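Tryptophan--tRNA ligase (Campylobacter jejuni subsp. jejuni, PDB 3TZL) probably catalyses the ATP-dependent attachment of tryptophan to its cognate tRNA, as a homodimeric class I aminoacyl-tRNA synthetase. Local coordinates at residues D189-K192 against Q198-I201; T200-S205 against K211-S216; C233-I238 against E260-F265. All coordinates share one frame; numbering follows the deposited sequence.

Overall arrangement
All three contacts lie on the same side of the chain's centre, and contact 1 is the one that reaches the nucleotide: Lys192 opens the predicted KMSKS motif, and its side chain comes within about 4 Å of bound ADP. Contact 2 takes over at Thr200 and Ile201, which it shares with contact 1, and its centre lies about 10 Å away; the Thr200 side chain is about 5 Å from ADP. Contact 3 is more remote, with its centre about 15 Å from contact 1 and 14 Å from contact 2. It meets both through Ile201 CD1, 3.9 Å from Ile238 CD1, and it also touches contact 1 where Gly190 CA packs on Asn234 ND2.

Contact 1. Residues D189-K192 against Q198-I201; sequences DGAK and QNTI
Asp189 and Asn199, whose CA atoms stand 6.1 Å apart, bring together two irregular pieces of backbone on the long loop between strand 175-177 and helix 207-215. The pairing is carried by the amide of Asn199. One N-H of ND2 points to Asp189 OD1 (3.0 Å, 169° at the hydrogen), the other to the backbone O of Lys192 (3.0 Å, 177°). Both acceptors lie almost in the amide plane, so the two bonds fix the rotation of the group. The acceptors are met less regularly: ND2 stands above the carboxylate plane of Asp189, which is nearly perpendicular to the amide, and above the carbonyl plane of Lys192. Asp189 OD1 also accepts from Ala191 N at 2.9 Å, closing an Asx turn, and the two donors reach it from opposite faces of the carboxylate. With chi1 at 66°, Asp189 CG sits between its own backbone N and carbonyl carbon, which folds OD1 back toward Ala191 N. On the other side of the amide, Asn199 OD1 accepts from Ser194 N. The Asn199 amide therefore bonds to the predicted KMSKS region at its start, Lys192, and again at Ser194, both residues of the ADP pocket. Two N-H donors on one oxygen would probably stabilise the charge of Asp189, and the network is consistent with a defined path for the loop beside the nucleotide.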
ATOM      1  N   ASP B 189      28.213  26.646 -18.220  1.00 65.06           N
ATOM      2  CA  ASP B 189      28.068  26.994 -19.634  1.00 73.24           C
ATOM      3  C   ASP B 189      27.220  28.235 -19.868  1.00 75.82           C
ATOM      4  O   ASP B 189      26.941  28.587 -21.011  1.00 80.09           O
ATOM      5  CB  ASP B 189      27.478  25.815 -20.424  1.00 77.33           C
ATOM      6  CG  ASP B 189      26.035  25.488 -20.027  1.00 76.97           C
ATOM      7  OD1 ASP B 189      25.523  26.054 -19.033  1.00 75.95           O
ATOM      8  OD2 ASP B 189      25.411  24.647 -20.711  1.00 76.82           O
ATOM      9  N   GLY B 190      26.794  28.882 -18.790  1.00 74.48           N
ATOM     10  CA  GLY B 190      25.989  30.083 -18.900  1.00 74.00           C
ATOM     11  C   GLY B 190      24.504  29.821 -18.737  1.00 75.50           C
ATOM     12  O   GLY B 190      23.743  30.725 -18.398  1.00 76.01           O
ATOM     13  N   ALA B 191      24.093  28.578 -18.975  1.00 73.68           N
ATOM     14  CA  ALA B 191      22.692  28.201 -18.835  1.00 72.56           C
ATOM     15  C   ALA B 191      22.412  27.816 -17.393  1.00 74.70           C
ATOM     16  O   ALA B 191      23.340  27.508 -16.646  1.00 77.69           O
ATOM     17  CB  ALA B 191      22.361  27.047 -19.764  1.00 71.06           C
ATOM     18  N   LYS B 192      21.140  27.839 -17.003  1.00 72.56           N
ATOM     19  CA  LYS B 192      20.736  27.416 -15.664  1.00 67.51           C
ATOM     20  C   LYS B 192      21.380  26.087 -15.332  1.00 63.87           C
ATOM     21  O   LYS B 192      21.307  25.154 -16.127  1.00 65.93           O
ATOM     22  CB  LYS B 192      19.217  27.284 -15.579  1.00 70.01           C
ATOM     23  CG  LYS B 192      18.718  26.483 -14.389  1.00 70.74           C
ATOM     24  CD  LYS B 192      17.191  26.413 -14.357  1.00 74.10           C
ATOM     25  CE  LYS B 192      16.700  25.654 -13.125  1.00 75.25           C
ATOM     26  NZ  LYS B 192      15.353  26.122 -12.692  1.00 76.40           N
ATOM     27  N   GLN B 198      24.458  18.802 -17.884  1.00 65.25           N
ATOM     28  CA  GLN B 198      25.830  18.441 -17.523  1.00 62.29           C
ATOM     29  C   GLN B 198      26.693  19.691 -17.357  1.00 58.56           C
ATOM     30  O   GLN B 198      27.848  19.749 -17.801  1.00 52.73           O
ATOM     31  CB  GLN B 198      26.438  17.488 -18.557  1.00 69.91           C
ATOM     32  CG  GLN B 198      25.599  16.238 -18.823  1.00 75.05           C
ATOM     33  CD  GLN B 198      26.101  15.450 -20.020  1.00 81.82           C
ATOM     34  OE1 GLN B 198      25.958  15.879 -21.166  1.00 86.97           O
ATOM     35  NE2 GLN B 198      26.703  14.296 -19.759  1.00 81.52           N
ATOM     36  N   ASN B 199      26.117  20.700 -16.717  1.00 54.57           N
ATOM     37  CA  ASN B 199      26.811  21.953 -16.506  1.00 52.00           C
ATOM     38  C   ASN B 199      26.968  22.251 -15.014  1.00 51.34           C
ATOM     39  O   ASN B 199      27.024  23.415 -14.610  1.00 49.53           O
ATOM     40  CB  ASN B 199      26.061  23.090 -17.212  1.00 51.26           C
ATOM     41  CG  ASN B 199      24.682  23.341 -16.624  1.00 52.19           C
ATOM     42  OD1 ASN B 199      24.221  22.623 -15.728  1.00 51.16           O
ATOM     43  ND2 ASN B 199      24.018  24.380 -17.118  1.00 52.22           N
ATOM     44  N   THR B 200      27.022  21.196 -14.201  1.00 47.49           N
ATOM     45  CA  THR B 200      26.916  21.356 -12.755  1.00 46.55           C
ATOM     46  C   THR B 200      28.257  21.554 -12.049  1.00 43.83           C
ATOM     47  O   THR B 200      29.310  21.270 -12.587  1.00 43.09           O
ATOM     48  CB  THR B 200      26.160  20.163 -12.097  1.00 49.00           C
ATOM     49  OG1 THR B 200      26.944  18.968 -12.197  1.00 47.06           O
ATOM     50  CG2 THR B 200      24.830  19.930 -12.784  1.00 52.49           C
ATOM     51  N   ILE B 201      28.190  22.065 -10.829  1.00 45.74           N
ATOM     52  CA  ILE B 201      29.309  22.015  -9.901  1.00 40.62           C
ATOM     53  C   ILE B 201      28.810  21.271  -8.669  1.00 38.23           C
ATOM     54  O   ILE B 201      27.911  21.744  -7.968  1.00 36.11           O
ATOM     55  CB  ILE B 201      29.802  23.407  -9.535  1.00 37.90           C
ATOM     56  CG1 ILE B 201      30.520  24.033 -10.726  1.00 33.95           C
ATOM     57  CG2 ILE B 201      30.757  23.349  -8.347  1.00 37.02           C
ATOM     58  CD1 ILE B 201      30.827  25.493 -10.536  1.00 34.90           C
TER

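Contact 2. Residues T200-S205 against K211-S216; sequences TIDIFS and KKQISS
Thr200, first along the loop, lays its backbone O against the Gln213 side chain, 3.5 Å from CD, while its OG1 donates to Asp202 OD1 at 3.0 Å, on the syn side but well out of the carboxylate plane. Ile201 follows, with its CA nearest to the CA of Gln213, 5.9 Å away. Its CA also lies beside Gln213 OE1, and its CD1 reaches Ile214 CG1 at 4.2 Å, an apolar touch next to the polar one. Asp202 makes two hydrogen bonds with the Gln213 amide. Its backbone N donates to Gln213 OE1 (2.8 Å, 166°), tilted modestly from the carbonyl plane, and its OD2 accepts from Gln213 NE2 (2.8 Å, 169°). That second bond lies in the amide plane of Gln213 but comes from above the carboxylate plane, the two flat groups being 78° apart. Both ends of the amide are thus used on a single residue, which settles its orientation. Gln213 gets there with CG beside its backbone N and the chain extended beyond it, so the amide spans the gap from the helix to the loop. The two carboxylate oxygens of Asp202 have separate donors, Thr200 OG1 and Gln213 NE2, which would favour the charged form. Around this, Ile201 and Ile203 make backbone hydrogen bonds to Ile18 and Leu16 of the predicted HIGH region, Ile214 packs on Lys266, Leu269 and Asn270 of helix 262-276, and Phe204 touches helix 53-70, placing the loop among the HIGH region, helix 53-70 and the later helix 262-276.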
ATOM      1  N   THR B 200      27.022  21.196 -14.201  1.00 47.49           N
ATOM      2  CA  THR B 200      26.916  21.356 -12.755  1.00 46.55           C
ATOM      3  C   THR B 200      28.257  21.554 -12.049  1.00 43.83           C
ATOM      4  O   THR B 200      29.310  21.270 -12.587  1.00 43.09           O
ATOM      5  CB  THR B 200      26.160  20.163 -12.097  1.00 49.00           C
ATOM      6  OG1 THR B 200      26.944  18.968 -12.197  1.00 47.06           O
ATOM      7  CG2 THR B 200      24.830  19.930 -12.784  1.00 52.49           C
ATOM      8  N   ILE B 201      28.190  22.065 -10.829  1.00 45.74           N
ATOM      9  CA  ILE B 201      29.309  22.015  -9.901  1.00 40.62           C
ATOM     10  C   ILE B 201      28.810  21.271  -8.669  1.00 38.23           C
ATOM     11  O   ILE B 201      27.911  21.744  -7.968  1.00 36.11           O
ATOM     12  CB  ILE B 201      29.802  23.407  -9.535  1.00 37.90           C
ATOM     13  CG1 ILE B 201      30.520  24.033 -10.726  1.00 33.95           C
ATOM     14  CG2 ILE B 201      30.757  23.349  -8.347  1.00 37.02           C
ATOM     15  CD1 ILE B 201      30.827  25.493 -10.536  1.00 34.90           C
ATOM     16  N   ASP B 202      29.378  20.090  -8.440  1.00 40.57           N
ATOM     17  CA  ASP B 202      28.899  19.179  -7.405  1.00 43.50           C
ATOM     18  C   ASP B 202      29.499  19.486  -6.031  1.00 47.48           C
ATOM     19  O   ASP B 202      30.598  20.042  -5.918  1.00 49.66           O
ATOM     20  CB  ASP B 202      29.163  17.719  -7.803  1.00 42.13           C
ATOM     21  CG  ASP B 202      28.516  17.350  -9.136  1.00 47.28           C
ATOM     22  OD1 ASP B 202      27.462  17.920  -9.475  1.00 45.16           O
ATOM     23  OD2 ASP B 202      29.070  16.494  -9.854  1.00 52.79           O
ATOM     24  N   ILE B 203      28.753  19.117  -4.996  1.00 44.20           N
ATOM     25  CA  ILE B 203      29.096  19.439  -3.620  1.00 40.22           C
ATOM     26  C   ILE B 203      29.983  18.378  -3.003  1.00 37.08           C
ATOM     27  O   ILE B 203      30.913  18.689  -2.267  1.00 36.37           O
ATOM     28  CB  ILE B 203      27.829  19.528  -2.766  1.00 38.63           C
ATOM     29  CG1 ILE B 203      26.971  20.703  -3.236  1.00 38.94           C
ATOM     30  CG2 ILE B 203      28.179  19.661  -1.297  1.00 34.73           C
ATOM     31  CD1 ILE B 203      25.663  20.827  -2.494  1.00 40.39           C
ATOM     32  N   PHE B 204      29.680  17.120  -3.302  1.00 35.15           N
ATOM     33  CA  PHE B 204      30.336  16.004  -2.651  1.00 39.59           C
ATOM     34  C   PHE B 204      31.212  15.203  -3.609  1.00 46.06           C
ATOM     35  O   PHE B 204      31.205  13.981  -3.593  1.00 49.85           O
ATOM     36  CB  PHE B 204      29.293  15.105  -1.973  1.00 40.07           C
ATOM     37  CG  PHE B 204      28.507  15.812  -0.905  1.00 38.59           C
ATOM     38  CD1 PHE B 204      29.112  16.180   0.287  1.00 37.25           C
ATOM     39  CD2 PHE B 204      27.173  16.124  -1.096  1.00 36.47           C
ATOM     40  CE1 PHE B 204      28.398  16.839   1.269  1.00 34.01           C
ATOM     41  CE2 PHE B 204      26.459  16.797  -0.121  1.00 33.22           C
ATOM     42  CZ  PHE B 204      27.078  17.149   1.065  1.00 30.85           C
ATOM     43  N   SER B 205      31.977  15.904  -4.431  1.00 52.33           N
ATOM     44  CA  SER B 205      32.862  15.258  -5.379  1.00 52.43           C
ATOM     45  C   SER B 205      34.273  15.278  -4.828  1.00 51.94           C
ATOM     46  O   SER B 205      34.527  15.858  -3.776  1.00 52.35           O
ATOM     47  CB  SER B 205      32.805  15.995  -6.714  1.00 58.47           C
ATOM     48  OG  SER B 205      33.039  17.385  -6.534  1.00 64.71           O
ATOM     49  N   LYS B 211      37.780  20.420  -9.682  1.00 50.55           N
ATOM     50  CA  LYS B 211      38.737  21.093 -10.563  1.00 53.20           C
ATOM     51  C   LYS B 211      38.309  20.976 -12.025  1.00 52.59           C
ATOM     52  O   LYS B 211      38.349  21.948 -12.779  1.00 53.77           O
ATOM     53  CB  LYS B 211      40.143  20.516 -10.365  1.00 59.79           C
ATOM     54  CG  LYS B 211      41.261  21.318 -11.027  1.00 68.34           C
ATOM     55  CD  LYS B 211      42.615  20.632 -10.856  1.00 76.65           C
ATOM     56  CE  LYS B 211      43.750  21.424 -11.510  1.00 82.28           C
ATOM     57  NZ  LYS B 211      44.951  20.575 -11.764  1.00 85.66           N
ATOM     58  N   LYS B 212      37.877  19.779 -12.406  1.00 57.82           N
ATOM     59  CA  LYS B 212      37.437  19.484 -13.765  1.00 57.81           C
ATOM     60  C   LYS B 212      36.190  20.294 -14.124  1.00 53.08           C
ATOM     61  O   LYS B 212      36.110  20.895 -15.195  1.00 54.39           O
ATOM     62  CB  LYS B 212      37.154  17.983 -13.881  1.00 62.77           C
ATOM     63  CG  LYS B 212      37.054  17.432 -15.294  1.00 66.97           C
ATOM     64  CD  LYS B 212      36.717  15.936 -15.262  1.00 72.34           C
ATOM     65  CE  LYS B 212      35.315  15.684 -14.667  1.00 76.71           C
ATOM     66  NZ  LYS B 212      34.951  14.230 -14.533  1.00 75.77           N
ATOM     67  N   GLN B 213      35.222  20.318 -13.216  1.00 50.36           N
ATOM     68  CA  GLN B 213      33.975  21.034 -13.454  1.00 47.98           C
ATOM     69  C   GLN B 213      34.210  22.530 -13.540  1.00 47.32           C
ATOM     70  O   GLN B 213      33.680  23.200 -14.423  1.00 45.66           O
ATOM     71  CB  GLN B 213      32.962  20.704 -12.364  1.00 44.73           C
ATOM     72  CG  GLN B 213      32.509  19.259 -12.459  1.00 45.78           C
ATOM     73  CD  GLN B 213      31.528  18.850 -11.384  1.00 47.56           C
ATOM     74  OE1 GLN B 213      31.378  19.517 -10.351  1.00 43.09           O
ATOM     75  NE2 GLN B 213      30.849  17.734 -11.622  1.00 47.76           N
ATOM     76  N   ILE B 214      35.018  23.051 -12.624  1.00 46.90           N
ATOM     77  CA  ILE B 214      35.296  24.478 -12.599  1.00 43.71           C
ATOM     78  C   ILE B 214      36.092  24.889 -13.830  1.00 49.96           C
ATOM     79  O   ILE B 214      35.868  25.954 -14.392  1.00 51.03           O
ATOM     80  CB  ILE B 214      36.008  24.875 -11.300  1.00 38.15           C
ATOM     81  CG1 ILE B 214      34.997  24.913 -10.142  1.00 34.59           C
ATOM     82  CG2 ILE B 214      36.648  26.220 -11.430  1.00 38.44           C
ATOM     83  CD1 ILE B 214      35.637  25.118  -8.811  1.00 38.75           C
ATOM     84  N   SER B 215      37.004  24.026 -14.264  1.00 55.72           N
ATOM     85  CA  SER B 215      37.826  24.310 -15.439  1.00 59.39           C
ATOM     86  C   SER B 215      36.967  24.505 -16.677  1.00 57.50           C
ATOM     87  O   SER B 215      37.325  25.257 -17.578  1.00 61.47           O
ATOM     88  CB  SER B 215      38.817  23.177 -15.684  1.00 66.04           C
ATOM     89  OG  SER B 215      40.150  23.638 -15.581  1.00 74.04           O
ATOM     90  N   SER B 216      35.824  23.828 -16.702  1.00 52.13           N
ATOM     91  CA  SER B 216      34.937  23.831 -17.855  1.00 48.44           C
ATOM     92  C   SER B 216      34.095  25.084 -17.942  1.00 50.65           C
ATOM     93  O   SER B 216      33.342  25.248 -18.898  1.00 56.20           O
ATOM     94  CB  SER B 216      34.006  22.615 -17.815  1.00 52.00           C
ATOM     95  OG  SER B 216      32.963  22.792 -16.861  1.00 50.28           O
TER

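Contact 3. Residues C233-I238 against E260-F265; sequences CNIFKI and EGYGHF
The ring of Tyr262 receives Cys233 SG and Ile235 CD1 obliquely along its CD1-CE1 side. The sulfur is 3.6 Å from Tyr262 CE1 and 4.8 Å from the ring centroid, 70° off the ring normal, a sulfur-aromatic contact. Ile235 CD1 comes 3.7 Å from Tyr262 CD1, next to the sulfur. The ring of Phe265 leads away from the helix 234-239 and stacks with Tyr255 of helix 245-257, so Phe265 meets Ile235 through its stem instead: Ile235 CG2 lies 4.2 Å from Phe265 CB and 3.9 Å from Phe265 O. The two branches of Ile235 thereby divide the opposing helix between them, CD1 against the first turn at Tyr262 and CG2 about one turn further on, at Phe265. Its chi1 of -51° puts CG1 beside the backbone N and leaves CG2 anti to that N, which separates the branches in this way. The CA atoms of Ile235 and Phe265 are 7.2 Å apart, the nearest such pair across the two segments. Cys233 has a second task. It occupies the N-cap of its helix, and SG accepts from Phe236 N at 3.6 Å (166° at the hydrogen), so one thiol sulfur both caps the helix and packs on the tyrosine. Gly261 holds the corresponding N-cap of helix 262-276. All four touching residues are buried, and Tyr255 also packs on Cys233, Ile235 and Phe236. The arrangement is a helix-helix interface formed by two helix N-termini and backed by helix 245-257, in the helical part of the synthetase that follows the predicted KMSKS region; the side chain of Ile235 is about 11 Å from that of Met193 in that region.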
ATOM      1  N   CYS B 233      30.883  37.497 -16.430  1.00 60.64           N
ATOM      2  CA  CYS B 233      31.732  36.349 -16.150  1.00 56.78           C
ATOM      3  C   CYS B 233      31.015  35.321 -15.279  1.00 56.13           C
ATOM      4  O   CYS B 233      30.494  35.647 -14.213  1.00 53.38           O
ATOM      5  CB  CYS B 233      33.030  36.807 -15.489  1.00 54.81           C
ATOM      6  SG  CYS B 233      34.210  35.494 -15.131  1.00 52.98           S
ATOM      7  N   ASN B 234      30.993  34.078 -15.745  1.00 56.34           N
ATOM      8  CA  ASN B 234      30.362  33.001 -15.005  1.00 53.47           C
ATOM      9  C   ASN B 234      31.183  32.566 -13.806  1.00 51.94           C
ATOM     10  O   ASN B 234      30.640  32.034 -12.839  1.00 48.85           O
ATOM     11  CB  ASN B 234      30.073  31.811 -15.920  1.00 57.41           C
ATOM     12  CG  ASN B 234      29.091  32.156 -17.018  1.00 61.69           C
ATOM     13  OD1 ASN B 234      28.151  32.925 -16.805  1.00 65.03           O
ATOM     14  ND2 ASN B 234      29.314  31.611 -18.206  1.00 59.82           N
ATOM     15  N   ILE B 235      32.494  32.774 -13.862  1.00 46.26           N
ATOM     16  CA  ILE B 235      33.311  32.511 -12.690  1.00 45.96           C
ATOM     17  C   ILE B 235      32.839  33.471 -11.604  1.00 44.25           C
ATOM     18  O   ILE B 235      32.504  33.069 -10.499  1.00 40.10           O
ATOM     19  CB  ILE B 235      34.812  32.747 -12.949  1.00 47.59           C
ATOM     20  CG1 ILE B 235      35.278  32.017 -14.206  1.00 48.23           C
ATOM     21  CG2 ILE B 235      35.630  32.299 -11.757  1.00 47.28           C
ATOM     22  CD1 ILE B 235      36.666  32.434 -14.640  1.00 46.08           C
ATOM     23  N   PHE B 236      32.784  34.753 -11.935  1.00 48.03           N
ATOM     24  CA  PHE B 236      32.371  35.735 -10.946  1.00 52.59           C
ATOM     25  C   PHE B 236      30.955  35.459 -10.438  1.00 54.14           C
ATOM     26  O   PHE B 236      30.736  35.430  -9.231  1.00 54.38           O
ATOM     27  CB  PHE B 236      32.479  37.154 -11.484  1.00 52.20           C
ATOM     28  CG  PHE B 236      32.210  38.203 -10.450  1.00 55.95           C
ATOM     29  CD1 PHE B 236      33.241  38.693  -9.658  1.00 55.63           C
ATOM     30  CD2 PHE B 236      30.928  38.698 -10.261  1.00 56.14           C
ATOM     31  CE1 PHE B 236      32.995  39.657  -8.699  1.00 59.05           C
ATOM     32  CE2 PHE B 236      30.678  39.662  -9.306  1.00 59.13           C
ATOM     33  CZ  PHE B 236      31.710  40.141  -8.521  1.00 60.62           C
ATOM     34  N   LYS B 237      30.015  35.242 -11.355  1.00 52.77           N
ATOM     35  CA  LYS B 237      28.628  34.966 -10.987  1.00 53.76           C
ATOM     36  C   LYS B 237      28.518  33.786 -10.019  1.00 51.77           C
ATOM     37  O   LYS B 237      27.718  33.816  -9.085  1.00 55.21           O
ATOM     38  CB  LYS B 237      27.781  34.683 -12.224  1.00 58.70           C
ATOM     39  CG  LYS B 237      27.530  35.877 -13.117  1.00 67.62           C
ATOM     40  CD  LYS B 237      26.698  35.463 -14.327  1.00 72.62           C
ATOM     41  CE  LYS B 237      26.121  36.667 -15.062  1.00 74.66           C
ATOM     42  NZ  LYS B 237      27.168  37.648 -15.470  1.00 78.74           N
ATOM     43  N   ILE B 238      29.318  32.748 -10.245  1.00 46.48           N
ATOM     44  CA  ILE B 238      29.333  31.600  -9.348  1.00 46.90           C
ATOM     45  C   ILE B 238      30.090  31.886  -8.041  1.00 48.47           C
ATOM     46  O   ILE B 238      29.683  31.435  -6.970  1.00 46.90           O
ATOM     47  CB  ILE B 238      29.907  30.351 -10.037  1.00 48.22           C
ATOM     48  CG1 ILE B 238      29.006  29.928 -11.199  1.00 42.52           C
ATOM     49  CG2 ILE B 238      30.031  29.182  -9.051  1.00 42.50           C
ATOM     50  CD1 ILE B 238      29.646  28.897 -12.084  1.00 41.40           C
ATOM     51  N   GLU B 260      45.382  39.806 -13.415  1.00 60.20           N
ATOM     52  CA  GLU B 260      45.035  38.406 -13.129  1.00 59.26           C
ATOM     53  C   GLU B 260      44.119  37.817 -14.202  1.00 55.70           C
ATOM     54  O   GLU B 260      43.100  38.412 -14.559  1.00 54.65           O
ATOM     55  CB  GLU B 260      44.374  38.268 -11.758  1.00 61.25           C
ATOM     56  CG  GLU B 260      45.277  38.648 -10.593  1.00 69.51           C
ATOM     57  CD  GLU B 260      44.628  38.379  -9.241  1.00 72.60           C
ATOM     58  OE1 GLU B 260      44.464  39.336  -8.452  1.00 71.71           O
ATOM     59  OE2 GLU B 260      44.291  37.204  -8.971  1.00 73.97           O
ATOM     60  N   GLY B 261      44.478  36.637 -14.702  1.00 54.05           N
ATOM     61  CA  GLY B 261      43.729  36.002 -15.771  1.00 49.25           C
ATOM     62  C   GLY B 261      42.621  35.119 -15.246  1.00 48.66           C
ATOM     63  O   GLY B 261      42.545  34.864 -14.049  1.00 43.66           O
ATOM     64  N   TYR B 262      41.765  34.647 -16.150  1.00 47.98           N
ATOM     65  CA  TYR B 262      40.631  33.804 -15.777  1.00 48.29           C
ATOM     66  C   TYR B 262      41.072  32.446 -15.223  1.00 45.13           C
ATOM     67  O   TYR B 262      40.367  31.837 -14.418  1.00 42.51           O
ATOM     68  CB  TYR B 262      39.713  33.579 -16.982  1.00 48.34           C
ATOM     69  CG  TYR B 262      38.925  34.792 -17.423  1.00 50.69           C
ATOM     70  CD1 TYR B 262      37.913  35.306 -16.625  1.00 48.26           C
ATOM     71  CD2 TYR B 262      39.170  35.405 -18.659  1.00 52.50           C
ATOM     72  CE1 TYR B 262      37.172  36.395 -17.024  1.00 50.83           C
ATOM     73  CE2 TYR B 262      38.427  36.499 -19.071  1.00 54.50           C
ATOM     74  CZ  TYR B 262      37.426  36.988 -18.242  1.00 57.44           C
ATOM     75  OH  TYR B 262      36.672  38.075 -18.616  1.00 64.16           O
ATOM     76  N   GLY B 263      42.227  31.968 -15.682  1.00 41.01           N
ATOM     77  CA  GLY B 263      42.806  30.738 -15.186  1.00 37.46           C
ATOM     78  C   GLY B 263      43.052  30.878 -13.702  1.00 39.11           C
ATOM     79  O   GLY B 263      42.706  29.993 -12.920  1.00 43.26           O
ATOM     80  N   HIS B 264      43.607  32.015 -13.303  1.00 39.84           N
ATOM     81  CA  HIS B 264      43.830  32.246 -11.894  1.00 42.88           C
ATOM     82  C   HIS B 264      42.530  32.431 -11.099  1.00 43.72           C
ATOM     83  O   HIS B 264      42.423  31.955  -9.975  1.00 46.39           O
ATOM     84  CB  HIS B 264      44.762  33.426 -11.662  1.00 46.39           C
ATOM     85  CG  HIS B 264      45.171  33.565 -10.236  1.00 56.64           C
ATOM     86  ND1 HIS B 264      44.494  34.369  -9.346  1.00 62.38           N
ATOM     87  CD2 HIS B 264      46.159  32.967  -9.530  1.00 63.00           C
ATOM     88  CE1 HIS B 264      45.065  34.281  -8.158  1.00 66.97           C
ATOM     89  NE2 HIS B 264      46.079  33.439  -8.243  1.00 68.80           N
ATOM     90  N   PHE B 265      41.543  33.108 -11.672  1.00 43.79           N
ATOM     91  CA  PHE B 265      40.246  33.229 -10.994  1.00 43.79           C
ATOM     92  C   PHE B 265      39.571  31.864 -10.790  1.00 43.28           C
ATOM     93  O   PHE B 265      38.923  31.629  -9.770  1.00 42.62           O
ATOM     94  CB  PHE B 265      39.319  34.202 -11.738  1.00 40.60           C
ATOM     95  CG  PHE B 265      39.768  35.635 -11.657  1.00 44.31           C
ATOM     96  CD1 PHE B 265      40.195  36.170 -10.446  1.00 45.98           C
ATOM     97  CD2 PHE B 265      39.791  36.439 -12.787  1.00 42.94           C
ATOM     98  CE1 PHE B 265      40.624  37.494 -10.357  1.00 48.98           C
ATOM     99  CE2 PHE B 265      40.218  37.764 -12.710  1.00 47.25           C
ATOM    100  CZ  PHE B 265      40.634  38.292 -11.497  1.00 47.79           C
TER